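Capsid (Human calicivirus NLV/Boxer/2001/US, PDB 4RDL) forms the protruding (P) domain of a norovirus capsid protein, whose dimer binds Lewis y and probably attaches the virus to histo-blood group glycans on host cells. Local coordinates at residues A[112-123]-A[167-178]; A[29-39]-A[213-221]. All coordinates share one frame; numbering follows the deposited sequence.

Overall arrangement
Interaction 1 pairs strands 113-121 and 167-177 in the sheet whose end carries part of the Lewis y pocket; galactose and two fucoses lie directly on its D114, H116, W174, S176 and N177. Interaction 2 joins 29-39 to strand 213-220 in the other large antiparallel sheet, its centre about 22 Å from that of interaction 1. Strand 213-220 is the next strand in the chain after 167-177, and the whole of interaction 1 falls in sequence between 39 and 213. The two touch by packing, with F221 CZ 4.0 Å from T173 O. The side chain of F221 is about 12 Å from a bound fucose. Both contacts reach the second subunit.

Interaction 1. Residues A[112-123]-A[167-178]. With GAL (beta-D-galactopyranose), chain C; FUC (alpha-L-fucopyranose), chain B; FUC (alpha-L-fucopyranose), chain D.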
loop_
_atom_site.group_PDB
_atom_site.type_symbol
_atom_site.label_atom_id
_atom_site.label_comp_id
_atom_site.label_asym_id
_atom_site.label_seq_id
_atom_site.Cartn_x
_atom_site.Cartn_y
_atom_site.Cartn_z
ATOM N N ASN A 112 -19.194 -11.778 6.344
ATOM C CA ASN A 112 -19.688 -13.145 6.486
ATOM C C ASN A 112 -18.672 -14.209 6.111
ATOM O O ASN A 112 -19.030 -15.235 5.537
ATOM C CB ASN A 112 -20.981 -13.370 5.690
ATOM C CG ASN A 112 -21.813 -14.499 6.268
ATOM O OD1 ASN A 112 -21.985 -14.585 7.482
ATOM N ND2 ASN A 112 -22.319 -15.376 5.410
ATOM N N CYS A 113 -17.409 -13.968 6.454
ATOM C CA CYS A 113 -16.347 -14.893 6.096
ATOM C C CYS A 113 -15.247 -14.924 7.148
ATOM O O CYS A 113 -15.309 -14.202 8.148
ATOM C CB CYS A 113 -15.780 -14.544 4.716
ATOM S SG CYS A 113 -15.158 -12.840 4.598
ATOM N N ASP A 114 -14.261 -15.784 6.926
ATOM C CA ASP A 114 -13.161 -15.944 7.865
ATOM C C ASP A 114 -11.956 -15.151 7.383
ATOM O O ASP A 114 -11.411 -15.417 6.305
ATOM C CB ASP A 114 -12.781 -17.417 8.011
ATOM C CG ASP A 114 -13.824 -18.230 8.769
ATOM O OD1 ASP A 114 -14.912 -17.701 9.098
ATOM O OD2 ASP A 114 -13.540 -19.416 9.034
ATOM N N LEU A 115 -11.571 -14.158 8.175
ATOM C CA LEU A 115 -10.409 -13.330 7.888
ATOM C C LEU A 115 -9.191 -13.917 8.580
ATOM O O LEU A 115 -9.120 -13.950 9.813
ATOM C CB LEU A 115 -10.631 -11.900 8.382
ATOM C CG LEU A 115 -11.959 -11.246 7.985
ATOM C CD1 LEU A 115 -12.104 -9.901 8.690
ATOM C CD2 LEU A 115 -12.050 -11.085 6.463
ATOM N N HIS A 116 -8.238 -14.384 7.787
ATOM C CA HIS A 116 -7.015 -14.961 8.331
ATOM C C HIS A 116 -5.967 -13.871 8.384
ATOM O O HIS A 116 -5.443 -13.448 7.347
ATOM C CB HIS A 116 -6.549 -16.138 7.471
ATOM C CG HIS A 116 -7.557 -17.240 7.390
ATOM N ND1 HIS A 116 -7.533 -18.330 8.237
ATOM C CD2 HIS A 116 -8.646 -17.396 6.602
ATOM C CE1 HIS A 116 -8.552 -19.122 7.953
ATOM N NE2 HIS A 116 -9.249 -18.573 6.972
ATOM N N MET A 117 -5.685 -13.410 9.599
ATOM C CA MET A 117 -4.835 -12.246 9.810
ATOM C C MET A 117 -3.448 -12.653 10.258
ATOM O O MET A 117 -3.271 -13.620 11.008
ATOM C CB MET A 117 -5.433 -11.323 10.880
ATOM C CG MET A 117 -6.907 -10.983 10.700
ATOM S SD MET A 117 -7.282 -10.045 9.211
ATOM C CE MET A 117 -6.547 -8.459 9.572
ATOM N N THR A 118 -2.462 -11.889 9.817
ATOM C CA THR A 118 -1.131 -11.968 10.385
ATOM C C THR A 118 -0.950 -10.706 11.215
ATOM O O THR A 118 -1.420 -9.642 10.825
ATOM C CB THR A 118 -0.075 -12.059 9.282
ATOM O OG1 THR A 118 -0.173 -13.341 8.648
ATOM C CG2 THR A 118 1.327 -11.892 9.851
ATOM N N PHE A 119 -0.294 -10.803 12.367
ATOM C CA PHE A 119 -0.129 -9.611 13.186
ATOM C C PHE A 119 1.240 -9.505 13.832
ATOM O O PHE A 119 1.967 -10.495 13.966
ATOM C CB PHE A 119 -1.236 -9.487 14.246
ATOM C CG PHE A 119 -1.201 -10.555 15.312
ATOM C CD1 PHE A 119 -0.366 -10.432 16.420
ATOM C CD2 PHE A 119 -2.019 -11.671 15.218
ATOM C CE1 PHE A 119 -0.348 -11.408 17.401
ATOM C CE2 PHE A 119 -2.012 -12.643 16.202
ATOM C CZ PHE A 119 -1.174 -12.513 17.288
ATOM N N VAL A 120 1.578 -8.282 14.233
ATOM C CA VAL A 120 2.804 -8.019 14.970
ATOM C C VAL A 120 2.526 -7.044 16.107
ATOM O O VAL A 120 1.697 -6.137 15.974
ATOM C CB VAL A 120 3.902 -7.421 14.055
ATOM C CG1 VAL A 120 4.356 -8.453 13.008
ATOM C CG2 VAL A 120 3.440 -6.127 13.385
ATOM N N LYS A 121 3.222 -7.230 17.225
ATOM C CA LYS A 121 3.225 -6.208 18.264
ATOM C C LYS A 121 3.775 -4.909 17.682
ATOM O O LYS A 121 4.673 -4.935 16.832
ATOM C CB LYS A 121 4.073 -6.669 19.455
ATOM C CG LYS A 121 3.481 -7.867 20.179
ATOM C CD LYS A 121 4.183 -8.132 21.515
ATOM C CE LYS A 121 5.635 -8.524 21.310
ATOM N NZ LYS A 121 6.274 -8.928 22.616
ATOM N N ILE A 122 3.225 -3.776 18.113
ATOM C CA ILE A 122 3.581 -2.492 17.503
ATOM C C ILE A 122 4.114 -1.445 18.499
ATOM O O ILE A 122 4.574 -0.389 18.095
ATOM C CB ILE A 122 2.398 -1.938 16.649
ATOM C CG1 ILE A 122 2.870 -0.885 15.635
ATOM C CG2 ILE A 122 1.262 -1.437 17.534
ATOM C CD1 ILE A 122 3.902 -1.406 14.651
ATOM N N ASN A 123 4.052 -1.741 19.794
ATOM C CA ASN A 123 4.676 -0.876 20.791
ATOM C C ASN A 123 6.196 -1.032 20.716
ATOM O O ASN A 123 6.711 -2.142 20.834
ATOM C CB ASN A 123 4.164 -1.247 22.188
ATOM C CG ASN A 123 4.597 -0.264 23.267
ATOM O OD1 ASN A 123 5.610 0.412 23.150
ATOM N ND2 ASN A 123 3.826 -0.212 24.344
ATOM N N GLU A 167 -0.615 -4.205 22.250
ATOM C CA GLU A 167 -1.124 -3.572 21.041
ATOM C C GLU A 167 -0.484 -4.197 19.814
ATOM O O GLU A 167 0.735 -4.379 19.750
ATOM C CB GLU A 167 -0.872 -2.066 21.038
ATOM C CG GLU A 167 -1.743 -1.342 20.022
ATOM C CD GLU A 167 -1.421 0.124 19.872
ATOM O OE1 GLU A 167 -0.316 0.540 20.264
ATOM O OE2 GLU A 167 -2.282 0.862 19.344
ATOM N N VAL A 168 -1.324 -4.540 18.847
ATOM C CA VAL A 168 -0.847 -5.159 17.611
ATOM C C VAL A 168 -1.422 -4.460 16.390
ATOM O O VAL A 168 -2.456 -3.797 16.469
ATOM C CB VAL A 168 -1.203 -6.676 17.548
ATOM C CG1 VAL A 168 -0.592 -7.437 18.731
ATOM C CG2 VAL A 168 -2.722 -6.898 17.478
ATOM N N VAL A 169 -0.728 -4.604 15.265
ATOM C CA VAL A 169 -1.309 -4.296 13.967
ATOM C C VAL A 169 -1.519 -5.603 13.216
ATOM O O VAL A 169 -0.670 -6.511 13.260
ATOM C CB VAL A 169 -0.447 -3.304 13.163
ATOM C CG1 VAL A 169 -0.497 -1.928 13.798
ATOM C CG2 VAL A 169 0.975 -3.778 13.044
ATOM N N LEU A 170 -2.678 -5.716 12.576
ATOM C CA LEU A 170 -3.068 -6.935 11.880
ATOM C C LEU A 170 -3.231 -6.643 10.401
ATOM O O LEU A 170 -3.680 -5.561 10.014
ATOM C CB LEU A 170 -4.382 -7.475 12.445
ATOM C CG LEU A 170 -4.433 -7.714 13.963
ATOM C CD1 LEU A 170 -5.207 -6.592 14.655
ATOM C CD2 LEU A 170 -5.082 -9.052 14.240
ATOM N N GLU A 171 -2.850 -7.612 9.574
ATOM C CA GLU A 171 -3.022 -7.491 8.134
ATOM C C GLU A 171 -3.744 -8.719 7.600
ATOM O O GLU A 171 -3.563 -9.831 8.098
ATOM C CB GLU A 171 -1.684 -7.326 7.426
ATOM C CG GLU A 171 -1.871 -6.912 5.971
ATOM C CD GLU A 171 -0.644 -7.131 5.122
ATOM O OE1 GLU A 171 -0.758 -6.951 3.886
ATOM O OE2 GLU A 171 0.424 -7.472 5.685
ATOM N N LEU A 172 -4.566 -8.513 6.583
ATOM C CA LEU A 172 -5.324 -9.597 5.983
ATOM C C LEU A 172 -4.433 -10.449 5.083
ATOM O O LEU A 172 -4.017 -10.013 4.013
ATOM C CB LEU A 172 -6.497 -9.025 5.185
ATOM C CG LEU A 172 -7.434 -10.080 4.595
ATOM C CD1 LEU A 172 -8.092 -10.910 5.700
ATOM C CD2 LEU A 172 -8.487 -9.410 3.719
ATOM N N THR A 173 -4.145 -11.673 5.511
ATOM C CA THR A 173 -3.276 -12.560 4.734
ATOM C C THR A 173 -4.065 -13.357 3.702
ATOM O O THR A 173 -3.662 -13.461 2.538
ATOM C CB THR A 173 -2.498 -13.512 5.651
ATOM O OG1 THR A 173 -1.734 -12.719 6.565
ATOM C CG2 THR A 173 -1.554 -14.412 4.858
ATOM N N TRP A 174 -5.182 -13.927 4.129
ATOM C CA TRP A 174 -6.068 -14.626 3.213
ATOM C C TRP A 174 -7.478 -14.719 3.804
ATOM O O TRP A 174 -7.697 -14.376 4.975
ATOM C CB TRP A 174 -5.502 -16.001 2.805
ATOM C CG TRP A 174 -5.360 -17.025 3.910
ATOM C CD1 TRP A 174 -4.432 -17.036 4.916
ATOM C CD2 TRP A 174 -6.145 -18.213 4.073
ATOM N NE1 TRP A 174 -4.614 -18.147 5.715
ATOM C CE2 TRP A 174 -5.653 -18.891 5.211
ATOM C CE3 TRP A 174 -7.221 -18.769 3.369
ATOM C CZ2 TRP A 174 -6.200 -20.094 5.663
ATOM C CZ3 TRP A 174 -7.755 -19.968 3.812
ATOM C CH2 TRP A 174 -7.249 -20.613 4.955
ATOM N N VAL A 175 -8.429 -15.149 2.978
ATOM C CA VAL A 175 -9.836 -15.201 3.340
ATOM C C VAL A 175 -10.398 -16.555 2.932
ATOM O O VAL A 175 -10.043 -17.085 1.876
ATOM C CB VAL A 175 -10.637 -14.078 2.623
ATOM C CG1 VAL A 175 -12.128 -14.173 2.951
ATOM C CG2 VAL A 175 -10.084 -12.703 2.988
ATOM N N SER A 176 -11.251 -17.117 3.777
ATOM C CA SER A 176 -11.996 -18.314 3.402
ATOM C C SER A 176 -13.470 -18.182 3.785
ATOM O O SER A 176 -13.854 -17.268 4.528
ATOM C CB SER A 176 -11.388 -19.565 4.044
ATOM O OG SER A 176 -11.453 -19.476 5.452
ATOM N N ASN A 177 -14.296 -19.086 3.268
ATOM C CA ASN A 177 -15.721 -19.043 3.569
ATOM C C ASN A 177 -16.035 -19.438 5.004
ATOM O O ASN A 177 -15.310 -20.212 5.637
ATOM C CB ASN A 177 -16.508 -19.936 2.610
ATOM C CG ASN A 177 -16.208 -21.410 2.809
ATOM O OD1 ASN A 177 -15.105 -21.868 2.518
ATOM N ND2 ASN A 177 -17.197 -22.165 3.288
ATOM N N ARG A 178 -17.126 -18.883 5.513
ATOM C CA ARG A 178 -17.731 -19.349 6.751
ATOM C C ARG A 178 -18.326 -20.726 6.505
ATOM O O ARG A 178 -18.959 -20.953 5.474
ATOM C CB ARG A 178 -18.838 -18.376 7.151
ATOM C CG ARG A 178 -19.718 -18.835 8.275
ATOM C CD ARG A 178 -20.838 -17.842 8.490
ATOM N NE ARG A 178 -21.639 -18.209 9.648
ATOM C CZ ARG A 178 -22.604 -17.460 10.162
ATOM N NH1 ARG A 178 -22.897 -16.289 9.615
ATOM N NH2 ARG A 178 -23.275 -17.885 11.227
HETATM C C1 GAL C . -11.762 -24.534 7.244
HETATM C C2 GAL C . -11.129 -23.172 7.424
HETATM C C3 GAL C . -12.093 -22.176 7.955
HETATM C C4 GAL C . -13.287 -22.123 7.183
HETATM C C5 GAL C . -13.895 -23.486 7.099
HETATM C C6 GAL C . -15.113 -23.563 6.296
HETATM O O2 GAL C . -10.018 -23.304 8.307
HETATM O O3 GAL C . -11.460 -20.885 8.050
HETATM O O4 GAL C . -12.993 -21.606 5.846
HETATM O O5 GAL C . -12.924 -24.450 6.512
HETATM O O6 GAL C . -15.766 -24.745 6.312
HETATM C C1 FUC B . -11.536 -26.361 3.082
HETATM C C2 FUC B . -12.651 -25.932 2.166
HETATM C C3 FUC B . -13.208 -24.644 2.619
HETATM C C4 FUC B . -12.203 -23.623 2.707
HETATM C C5 FUC B . -11.054 -24.047 3.544
HETATM C C6 FUC B . -9.972 -23.094 3.476
HETATM O O2 FUC B . -13.664 -26.931 2.139
HETATM O O3 FUC B . -14.290 -24.239 1.749
HETATM O O4 FUC B . -11.717 -23.275 1.390
HETATM O O5 FUC B . -10.531 -25.393 3.136
HETATM C C1 FUC D . -8.866 -22.752 7.768
HETATM C C2 FUC D . -7.849 -22.623 8.822
HETATM C C3 FUC D . -7.437 -23.954 9.322
HETATM C C4 FUC D . -6.954 -24.849 8.238
HETATM C C5 FUC D . -7.935 -24.922 7.082
HETATM C C6 FUC D . -7.398 -25.699 5.943
HETATM O O2 FUC D . -8.372 -21.861 9.874
HETATM O O3 FUC D . -6.476 -23.826 10.322
HETATM O O4 FUC D . -5.729 -24.399 7.771
HETATM O O5 FUC D . -8.345 -23.623 6.643
HETATM O O HOH W 1 -18.431 -17.174 3.707
HETATM O O HOH W 2 1.661 -2.930 24.132
HETATM O O HOH W 3 2.900 -4.116 21.437
#
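The glycan-binding end of an antiparallel strand pair is built round H116 and W174, whose rings stack face to face, the imidazole and six-membered ring centroids 3.6 Å apart and the planes at 7°. H116 CB lies over the five-membered ring of W174, a CH-pi contact. With W174 CG set between its backbone N and carbonyl carbon (chi1 65°), the indole folds back over the histidine. At the imidazole edge, H116 NE2 and S176 OG share a hydrogen bond of 2.8 Å, fixing the ring's rotation and placing the serine hydroxyl 2.7 Å from galactose O4. D114 OD2 accepts from galactose O3 at 2.7 Å, and N177 grips two sugars: its backbone O takes galactose O4 and its OD1 takes O3 of the chain B fucose at 2.6 Å. Y141 holds the other carboxylate oxygen of D114; T179 adds a bond to galactose and G130 N of the second subunit one to a fucose. Just past the sugar site, R178 NH1 donates in its own guanidinium plane to a lone pair of N112 OD1 (2.9 Å).

Next to the site the register slips by one: H116 O accepts from both T173 N and W174 N, a classic beta bulge. T173 OG1 meets T118 OG1 at 2.7 Å. Beyond it the opposite face is apolar, M117 bending so that SD rests 3.7 Å from L172 CD1 while CE reaches L170. E171 salt-bridges R72 of the second subunit. These make a bulged antiparallel ladder, by norovirus topology in the P2 subdomain, ending in a glycan site at the P-dimer interface.

Interaction 2. Residues A[29-39]-A[213-221]; sequences VPMLIDGMMVS and AIVYFTSTF
V29 opens the contact by placing CG1 squarely over the F221 ring, 3.6 Å from its centroid, in a CH-pi contact. After an inverse gamma turn centred on P30, M31 reaches the same ring at its edge: CG is 3.5 Å from F221 CD1, and the sulfur makes a Met-aromatic contact. The ring is thus met over a face and at an edge by residues two apart. L32 offers its carbonyl to S219 OG, which donates at 2.8 Å from well above the carbonyl plane; N26 also bonds that hydroxyl. I33 then lays CD1 on F217 CB.

D34 collects several polar bonds. Its N-H bonds to T218 O, while the carboxylate spans alternate residues of the opposing strand. OD1 accepts from T218 OG1 at 3.1 Å and OD2 from T220 OG1 at 2.8 Å, each approached nearly head-on along its C-O bond. With chi1 at 68°, CG sits between the backbone N and carbonyl carbon, turning both oxygens to the two hydroxyls; T220 N adds a weak bond to OD2.

Beyond D34, G35 O receives T218 N, and M36 and M37 run along the opposing strand. M36 extends alongside F217, its sulfur oblique to the ring at 5.1 Å from the centroid, and also touches V215. M37 exchanges paired backbone bonds with Y216, and its SD packs on T218 CG2 at 3.8 Å. V38 CG1 meets A213 CB, and a water bridges S39 N to I214 O. Strand 213-220 also pairs with 228-231 and 276-279, so this short antiparallel strand, preceded by a loop that D34 and S219 tie to the opposing strand, joins the antiparallel sheet of what is, by norovirus topology, the P1 subdomain.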
loop_
_atom_site.group_PDB
_atom_site.type_symbol
_atom_site.label_atom_id
_atom_site.label_comp_id
_atom_site.label_asym_id
_atom_site.label_seq_id
_atom_site.Cartn_x
_atom_site.Cartn_y
_atom_site.Cartn_z
ATOM N N VAL A 29 -7.958 -4.790 -1.249
ATOM C CA VAL A 29 -6.764 -5.499 -0.783
ATOM C C VAL A 29 -5.560 -4.774 -1.371
ATOM O O VAL A 29 -5.678 -4.140 -2.422
ATOM C CB VAL A 29 -6.738 -6.980 -1.236
ATOM C CG1 VAL A 29 -7.796 -7.794 -0.494
ATOM C CG2 VAL A 29 -6.932 -7.084 -2.741
ATOM N N PRO A 30 -4.407 -4.819 -0.688
ATOM C CA PRO A 30 -3.214 -4.162 -1.231
ATOM C C PRO A 30 -2.527 -5.065 -2.257
ATOM O O PRO A 30 -1.571 -5.784 -1.949
ATOM C CB PRO A 30 -2.352 -3.936 0.013
ATOM C CG PRO A 30 -2.710 -5.090 0.892
ATOM C CD PRO A 30 -4.190 -5.315 0.687
ATOM N N MET A 31 -3.051 -5.030 -3.480
ATOM C CA MET A 31 -2.567 -5.848 -4.584
ATOM C C MET A 31 -2.703 -5.040 -5.848
ATOM O O MET A 31 -3.678 -4.312 -6.017
ATOM C CB MET A 31 -3.421 -7.107 -4.759
ATOM C CG MET A 31 -3.418 -8.076 -3.611
ATOM S SD MET A 31 -1.800 -8.791 -3.309
ATOM C CE MET A 31 -1.308 -9.325 -4.924
ATOM N N LEU A 32 -1.740 -5.187 -6.751
ATOM C CA LEU A 32 -1.860 -4.557 -8.060
ATOM C C LEU A 32 -3.156 -4.978 -8.759
ATOM O O LEU A 32 -3.617 -6.121 -8.638
ATOM C CB LEU A 32 -0.665 -4.929 -8.931
ATOM C CG LEU A 32 0.679 -4.327 -8.537
ATOM C CD1 LEU A 32 1.791 -4.990 -9.340
ATOM C CD2 LEU A 32 0.675 -2.822 -8.746
ATOM N N ILE A 33 -3.733 -4.043 -9.500
ATOM C CA ILE A 33 -4.854 -4.355 -10.377
ATOM C C ILE A 33 -4.368 -5.174 -11.569
ATOM O O ILE A 33 -3.380 -4.811 -12.212
ATOM C CB ILE A 33 -5.530 -3.064 -10.857
ATOM C CG1 ILE A 33 -6.221 -2.375 -9.674
ATOM C CG2 ILE A 33 -6.520 -3.365 -11.982
ATOM C CD1 ILE A 33 -6.663 -0.960 -9.943
ATOM N N ASP A 34 -5.058 -6.275 -11.862
ATOM C CA ASP A 34 -4.689 -7.107 -13.016
ATOM C C ASP A 34 -5.785 -7.227 -14.070
ATOM O O ASP A 34 -5.692 -8.046 -14.987
ATOM C CB ASP A 34 -4.171 -8.488 -12.574
ATOM C CG ASP A 34 -5.245 -9.360 -11.948
ATOM O OD1 ASP A 34 -6.403 -8.950 -11.822
ATOM O OD2 ASP A 34 -4.910 -10.499 -11.560
ATOM N N GLY A 35 -6.816 -6.400 -13.939
ATOM C CA GLY A 35 -7.867 -6.376 -14.934
ATOM C C GLY A 35 -9.046 -5.529 -14.535
ATOM O O GLY A 35 -9.081 -4.938 -13.444
ATOM N N MET A 36 -10.006 -5.450 -15.445
ATOM C CA MET A 36 -11.300 -4.896 -15.123
ATOM C C MET A 36 -12.367 -5.710 -15.823
ATOM O O MET A 36 -12.091 -6.386 -16.824
ATOM C CB MET A 36 -11.393 -3.396 -15.444
ATOM C CG MET A 36 -10.985 -2.989 -16.830
ATOM S SD MET A 36 -11.238 -1.203 -17.070
ATOM C CE MET A 36 -10.111 -0.953 -18.428
ATOM N N MET A 37 -13.575 -5.677 -15.271
ATOM C CA MET A 37 -14.669 -6.497 -15.775
ATOM C C MET A 37 -15.990 -5.933 -15.282
ATOM O O MET A 37 -16.033 -5.253 -14.256
ATOM C CB MET A 37 -14.514 -7.940 -15.271
ATOM C CG MET A 37 -14.762 -8.080 -13.770
ATOM S SD MET A 37 -14.525 -9.743 -13.120
ATOM C CE MET A 37 -15.925 -10.595 -13.843
ATOM N N VAL A 38 -17.071 -6.229 -15.999
ATOM C CA VAL A 38 -18.397 -6.035 -15.441
ATOM C C VAL A 38 -18.801 -7.344 -14.785
ATOM O O VAL A 38 -18.234 -8.397 -15.081
ATOM C CB VAL A 38 -19.431 -5.600 -16.505
ATOM C CG1 VAL A 38 -18.962 -4.319 -17.179
ATOM C CG2 VAL A 38 -19.646 -6.697 -17.533
ATOM N N SER A 39 -19.766 -7.288 -13.880
ATOM C CA SER A 39 -20.245 -8.503 -13.238
ATOM C C SER A 39 -21.147 -9.282 -14.179
ATOM O O SER A 39 -21.863 -8.695 -14.988
ATOM C CB SER A 39 -21.030 -8.156 -11.976
ATOM O OG SER A 39 -21.658 -9.316 -11.471
ATOM N N ALA A 213 -23.052 -0.711 -17.388
ATOM C CA ALA A 213 -22.762 -1.665 -16.323
ATOM C C ALA A 213 -21.604 -1.142 -15.487
ATOM O O ALA A 213 -20.658 -0.558 -16.013
ATOM C CB ALA A 213 -22.415 -3.029 -16.915
ATOM N N ILE A 214 -21.679 -1.367 -14.180
ATOM C CA ILE A 214 -20.612 -0.972 -13.273
ATOM C C ILE A 214 -19.327 -1.730 -13.597
ATOM O O ILE A 214 -19.348 -2.947 -13.858
ATOM C CB ILE A 214 -21.025 -1.232 -11.813
ATOM C CG1 ILE A 214 -22.248 -0.371 -11.451
ATOM C CG2 ILE A 214 -19.869 -0.976 -10.858
ATOM C CD1 ILE A 214 -22.901 -0.744 -10.144
ATOM N N VAL A 215 -18.214 -1.002 -13.595
ATOM C CA VAL A 215 -16.898 -1.586 -13.822
ATOM C C VAL A 215 -16.210 -1.918 -12.504
ATOM O O VAL A 215 -16.168 -1.098 -11.586
ATOM C CB VAL A 215 -16.012 -0.604 -14.619
ATOM C CG1 VAL A 215 -14.590 -1.140 -14.755
ATOM C CG2 VAL A 215 -16.638 -0.326 -16.006
ATOM N N TYR A 216 -15.681 -3.133 -12.429
ATOM C CA TYR A 216 -14.881 -3.579 -11.286
ATOM C C TYR A 216 -13.431 -3.743 -11.689
ATOM O O TYR A 216 -13.121 -4.306 -12.743
ATOM C CB TYR A 216 -15.420 -4.902 -10.739
ATOM C CG TYR A 216 -16.837 -4.773 -10.266
ATOM C CD1 TYR A 216 -17.118 -4.207 -9.031
ATOM C CD2 TYR A 216 -17.898 -5.164 -11.075
ATOM C CE1 TYR A 216 -18.409 -4.066 -8.594
ATOM C CE2 TYR A 216 -19.197 -5.031 -10.645
ATOM C CZ TYR A 216 -19.446 -4.483 -9.400
ATOM O OH TYR A 216 -20.739 -4.343 -8.952
ATOM N N PHE A 217 -12.547 -3.211 -10.857
ATOM C CA PHE A 217 -11.127 -3.443 -11.003
ATOM C C PHE A 217 -10.790 -4.664 -10.178
ATOM O O PHE A 217 -11.220 -4.775 -9.030
ATOM C CB PHE A 217 -10.369 -2.197 -10.551
ATOM C CG PHE A 217 -10.747 -0.984 -11.341
ATOM C CD1 PHE A 217 -10.104 -0.703 -12.537
ATOM C CD2 PHE A 217 -11.789 -0.169 -10.928
ATOM C CE1 PHE A 217 -10.486 0.384 -13.297
ATOM C CE2 PHE A 217 -12.177 0.921 -11.685
ATOM C CZ PHE A 217 -11.522 1.204 -12.864
ATOM N N THR A 218 -10.032 -5.586 -10.768
ATOM C CA THR A 218 -9.783 -6.886 -10.152
ATOM C C THR A 218 -8.337 -7.071 -9.757
ATOM O O THR A 218 -7.421 -6.532 -10.389
ATOM C CB THR A 218 -10.136 -8.042 -11.118
ATOM O OG1 THR A 218 -9.288 -7.982 -12.273
ATOM C CG2 THR A 218 -11.602 -7.962 -11.550
ATOM N N SER A 219 -8.142 -7.860 -8.697
ATOM C CA SER A 219 -6.828 -8.378 -8.341
ATOM C C SER A 219 -6.933 -9.851 -8.008
ATOM O O SER A 219 -7.887 -10.289 -7.356
ATOM C CB SER A 219 -6.260 -7.653 -7.112
ATOM O OG SER A 219 -6.095 -6.270 -7.360
ATOM N N THR A 220 -5.929 -10.609 -8.424
ATOM C CA THR A 220 -5.805 -11.980 -7.956
ATOM C C THR A 220 -5.267 -11.950 -6.528
ATOM O O THR A 220 -4.257 -11.308 -6.243
ATOM C CB THR A 220 -4.893 -12.801 -8.870
ATOM O OG1 THR A 220 -5.496 -12.880 -10.170
ATOM C CG2 THR A 220 -4.721 -14.201 -8.322
ATOM N N PHE A 221 -5.973 -12.625 -5.633
ATOM C CA PHE A 221 -5.706 -12.537 -4.204
ATOM C C PHE A 221 -6.265 -13.809 -3.576
ATOM O O PHE A 221 -7.223 -14.382 -4.093
ATOM C CB PHE A 221 -6.412 -11.300 -3.633
ATOM C CG PHE A 221 -6.257 -11.140 -2.145
ATOM C CD1 PHE A 221 -5.213 -10.397 -1.616
ATOM C CD2 PHE A 221 -7.162 -11.728 -1.281
ATOM C CE1 PHE A 221 -5.070 -10.260 -0.245
ATOM C CE2 PHE A 221 -7.032 -11.592 0.086
ATOM C CZ PHE A 221 -5.981 -10.860 0.605
HETATM O O HOH W 4 -3.305 -8.795 -9.151
HETATM O O HOH W 5 -21.277 -4.841 -13.521
#